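Local atomic coordinates of threonine phosphate decarboxylase-like enzyme (Sulfurospirillum multivorans, PDB entry 6OUX), a protein that decarboxylates L-serine O-phosphate to ethanolamine O-phosphate with pyridoxal phosphate as cofactor, a step in norcobamide biosynthesis. Residues F214-D218 and E219-C223; K304-C307 and R308-A312. All coordinates share one frame; numbering follows the deposited sequence.

Contact 1: F214-D218 and E219-C223; sequences FAYED and EALTC
Asp218 and Leu221 close a type I beta turn in the loop between strand 204-208 and helix 227-232. The sequence belongs to the class I and II aminotransferase family, consistent with a fold type I PLP enzyme, and the turn lies at the surface, away from the substrate-binding residues. Leu221 N donates to Asp218 O at 3.1 Å.

The Asp218 carboxylate also bonds to Thr222, the residue after the turn. Its CG sits between the backbone N and the carbonyl carbon (chi1 61°), and this brings both oxygens back to Thr222. OD1 accepts Thr222 N at 2.9 Å through its syn lone pair, with an N-H...O angle of 157°. OD2 is paired with the Thr222 hydroxyl. The modelled OG1 to OD2 distance of 2.4 Å is very short, so its exact length is doubtful.

A water adds a third link. It accepts from Glu217 N and donates to Asp218 OD1 and to Thr222 O, at 2.7 Å each. OD1 is therefore gripped by a backbone N-H and a water, which would probably favour an ionised carboxylate. A second water lies between Ala215 O and Thr222 O.

Further acceptors are satisfied from outside the turn. Glu217 OE2 takes hydrogen bonds from the hydroxyl of Tyr186 and the backbone N of Leu189. Leu221 O is hydrogen-bonded to Arg299 NH2 of helix 289-314.

The apolar part of the contact is small. Tyr216 and Leu221 point the same way, side by side. Leu221 CD2 lies over one face of the phenol ring in a CH-pi contact, 4.0 Å from the ring centroid. It sits off-centre, and the nearest ring atom is Tyr216 CG, 3.5 Å from Leu221 CD2.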
# COMPACT_ATOMS: atom_id res chain seq x y z
N PHE A 214 7.01 -4.52 23.27
CA PHE A 214 8.34 -4.69 23.85
C PHE A 214 8.49 -4.14 25.23
O PHE A 214 9.48 -4.45 25.87
CB PHE A 214 9.42 -4.14 22.90
CG PHE A 214 9.24 -4.63 21.50
CD1 PHE A 214 9.33 -6.00 21.23
CD2 PHE A 214 8.85 -3.80 20.49
CE1 PHE A 214 9.08 -6.48 19.96
CE2 PHE A 214 8.62 -4.28 19.20
CZ PHE A 214 8.71 -5.62 18.95
N ALA A 215 7.49 -3.45 25.74
CA ALA A 215 7.56 -2.85 27.09
C ALA A 215 6.91 -3.77 28.13
O ALA A 215 6.13 -4.72 27.81
CB ALA A 215 6.90 -1.47 27.11
N TYR A 216 7.23 -3.51 29.38
CA TYR A 216 6.61 -4.32 30.42
C TYR A 216 6.51 -3.49 31.69
O TYR A 216 7.36 -2.65 31.91
CB TYR A 216 7.38 -5.65 30.64
CG TYR A 216 8.82 -5.50 31.01
CD1 TYR A 216 9.78 -5.36 30.02
CD2 TYR A 216 9.23 -5.40 32.33
CE1 TYR A 216 11.10 -5.15 30.32
CE2 TYR A 216 10.59 -5.22 32.66
CZ TYR A 216 11.51 -5.09 31.63
OH TYR A 216 12.82 -4.90 31.89
N GLU A 217 5.44 -3.72 32.42
CA GLU A 217 5.20 -3.09 33.72
C GLU A 217 5.27 -4.08 34.89
O GLU A 217 5.24 -3.62 36.01
CB GLU A 217 3.87 -2.31 33.70
CG GLU A 217 4.00 -1.02 32.87
CD GLU A 217 2.77 -0.12 32.91
OE1 GLU A 217 2.03 -0.18 33.96
OE2 GLU A 217 2.52 0.61 31.91
N ASP A 218 5.36 -5.38 34.63
CA ASP A 218 5.41 -6.45 35.64
C ASP A 218 6.41 -7.51 35.19
O ASP A 218 6.74 -7.61 33.98
CB ASP A 218 4.04 -7.08 35.92
CG ASP A 218 3.41 -7.75 34.70
OD1 ASP A 218 3.92 -7.65 33.55
OD2 ASP A 218 2.39 -8.44 34.88
N GLU A 219 6.91 -8.29 36.14
CA GLU A 219 7.91 -9.32 35.80
C GLU A 219 7.36 -10.46 34.96
O GLU A 219 8.09 -11.10 34.22
CB GLU A 219 8.55 -9.87 37.07
CG GLU A 219 9.65 -8.98 37.62
CD GLU A 219 10.92 -9.06 36.78
OE1 GLU A 219 11.14 -8.18 35.91
OE2 GLU A 219 11.70 -10.02 36.99
N ALA A 220 6.08 -10.72 35.05
CA ALA A 220 5.44 -11.75 34.25
C ALA A 220 5.41 -11.34 32.77
O ALA A 220 5.03 -12.12 31.98
CB ALA A 220 4.02 -11.96 34.73
N LEU A 221 5.76 -10.10 32.43
CA LEU A 221 5.69 -9.63 31.05
C LEU A 221 4.29 -9.73 30.47
O LEU A 221 4.07 -10.19 29.37
CB LEU A 221 6.74 -10.31 30.19
CG LEU A 221 8.19 -10.34 30.71
CD1 LEU A 221 9.05 -11.09 29.73
CD2 LEU A 221 8.84 -9.00 31.05
N THR A 222 3.33 -9.22 31.19
CA THR A 222 1.95 -9.07 30.71
C THR A 222 1.93 -8.12 29.50
O THR A 222 2.52 -7.03 29.56
CB THR A 222 1.02 -8.54 31.83
OG1 THR A 222 1.17 -9.33 33.02
CG2 THR A 222 -0.48 -8.60 31.41
N CYS A 223 1.33 -8.53 28.38
CA CYS A 223 1.35 -7.70 27.17
C CYS A 223 0.56 -6.43 27.50
O CYS A 223 -0.49 -6.50 28.08
CB CYS A 223 0.73 -8.38 26.00
SG CYS A 223 0.99 -7.50 24.45
O HOH W 1 5.23 -7.21 28.44
O HOH W 2 3.39 -5.69 31.75

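Contact 2: K304-C307 and R308-A312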
# COMPACT_ATOMS: atom_id res chain seq x y z
N LYS A 304 13.05 -10.83 26.68
CA LYS A 304 14.10 -11.39 27.54
C LYS A 304 15.45 -11.24 26.89
O LYS A 304 16.42 -10.84 27.55
CB LYS A 304 13.84 -12.83 27.98
CG LYS A 304 12.68 -12.94 28.97
CD LYS A 304 12.36 -14.39 29.33
CE LYS A 304 10.97 -14.44 29.98
NZ LYS A 304 10.41 -15.81 30.05
N GLU A 305 15.53 -11.44 25.57
CA GLU A 305 16.77 -11.21 24.93
C GLU A 305 17.19 -9.72 24.91
O GLU A 305 18.38 -9.47 25.07
CB GLU A 305 16.75 -11.83 23.52
CG GLU A 305 17.97 -11.66 22.67
CD GLU A 305 19.29 -11.99 23.37
OE1 GLU A 305 19.28 -12.97 24.16
OE2 GLU A 305 20.32 -11.24 23.11
N MET A 306 16.27 -8.79 24.60
CA MET A 306 16.55 -7.36 24.63
C MET A 306 17.14 -6.97 26.00
O MET A 306 18.04 -6.12 26.06
CB MET A 306 15.29 -6.51 24.43
CG MET A 306 14.89 -6.25 22.99
SD MET A 306 16.07 -5.39 21.94
CE MET A 306 16.79 -4.24 22.82
N CYS A 307 16.54 -7.45 27.06
CA CYS A 307 17.07 -7.20 28.42
C CYS A 307 18.52 -7.68 28.52
O CYS A 307 19.39 -6.96 28.98
CB CYS A 307 16.21 -7.83 29.45
SG CYS A 307 14.61 -7.02 29.66
N ARG A 308 18.80 -8.87 28.00
CA ARG A 308 20.16 -9.42 28.02
C ARG A 308 21.16 -8.61 27.17
O ARG A 308 22.26 -8.34 27.60
CB ARG A 308 20.11 -10.87 27.62
CG ARG A 308 21.38 -11.66 27.86
CD ARG A 308 21.49 -12.82 26.85
NE ARG A 308 22.89 -12.85 26.43
CZ ARG A 308 23.42 -12.32 25.32
NH1 ARG A 308 24.74 -12.45 25.17
NH2 ARG A 308 22.71 -11.77 24.35
N PHE A 309 20.75 -8.25 25.96
CA PHE A 309 21.48 -7.39 25.14
C PHE A 309 21.81 -6.03 25.84
O PHE A 309 22.97 -5.58 25.81
CB PHE A 309 20.69 -7.18 23.84
CG PHE A 309 21.39 -6.40 22.78
CD1 PHE A 309 22.73 -6.63 22.46
CD2 PHE A 309 20.66 -5.51 21.97
CE1 PHE A 309 23.34 -5.93 21.43
CE2 PHE A 309 21.27 -4.86 20.92
CZ PHE A 309 22.59 -5.07 20.65
N LYS A 310 20.81 -5.37 26.41
CA LYS A 310 21.04 -4.09 27.10
C LYS A 310 22.03 -4.21 28.24
O LYS A 310 22.87 -3.35 28.42
CB LYS A 310 19.76 -3.51 27.68
CG LYS A 310 18.85 -3.03 26.59
CD LYS A 310 17.56 -2.48 27.14
CE LYS A 310 16.55 -3.52 27.46
NZ LYS A 310 15.35 -2.87 28.05
N GLU A 311 21.92 -5.28 29.01
CA GLU A 311 22.82 -5.54 30.09
C GLU A 311 24.24 -5.76 29.55
O GLU A 311 25.23 -5.23 30.13
CB GLU A 311 22.35 -6.79 30.87
CG GLU A 311 23.09 -7.03 32.16
CD GLU A 311 22.65 -8.28 32.87
OE1 GLU A 311 22.74 -9.39 32.28
OE2 GLU A 311 22.23 -8.15 34.04
N ALA A 312 24.36 -6.45 28.43
CA ALA A 312 25.65 -6.71 27.87
C ALA A 312 26.29 -5.40 27.37
O ALA A 312 27.49 -5.20 27.51
CB ALA A 312 25.56 -7.70 26.76
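Glu305 and Arg308 form an i to i+3 salt bridge along helix 289-314, next to regular i to i+4 backbone bonds. The stretch lies on the part of the helix that packs against helix 375-388 and strand 328-332. Glu305 OE2 meets Arg308 NH2 at 2.7 Å. The oxygen uses its syn lone pair and lies at the edge of the guanidinium, in its plane. The bond is bent, with an N-H...O angle of 131°, and the two flat groups are turned 32° apart. Glu305 OE2 also accepts from Asn378 ND2, so this buried oxygen has two donors. Replacing Glu305 with an alanine removes the carboxylate, which would probably leave the Arg308 guanidinium without its mate and Asn378 ND2 without this acceptor.

On the neighbouring flank, Met306 CE approaches the edge of the Phe309 ring, 4.2 Å from CD2. The ring itself packs on Asn378 and Val382. Phe309 N donates to Glu305 O at 2.8 Å. Lys310 bends at chi3 (-83°) over its own helix, while its NZ is hydrogen-bonded to Ser324 O. That bend brings Lys310 CE back to 3.3 Å from Met306 O.

Contact 1 is a surface turn; contact 2 is a partly buried stretch of helix 289-314. Both join residues close in sequence, but their means differ. In 214-223 a carboxylate and ordered waters serve backbone groups where no regular structure pairs them. In 304-312 the helix satisfies its own backbone, and the carboxylate is used on a side-chain cation. The helix is common to both, since the loop of contact 1 packs against it. They meet where Tyr216 OH lies 3.6 Å from Cys307 SG and Leu221 CD1 lies 3.9 Å from Lys304 CE, both as packing. Glu305 and Phe309 instead contact helix 375-388, the first by a hydrogen bond to Asn378, the second by packing.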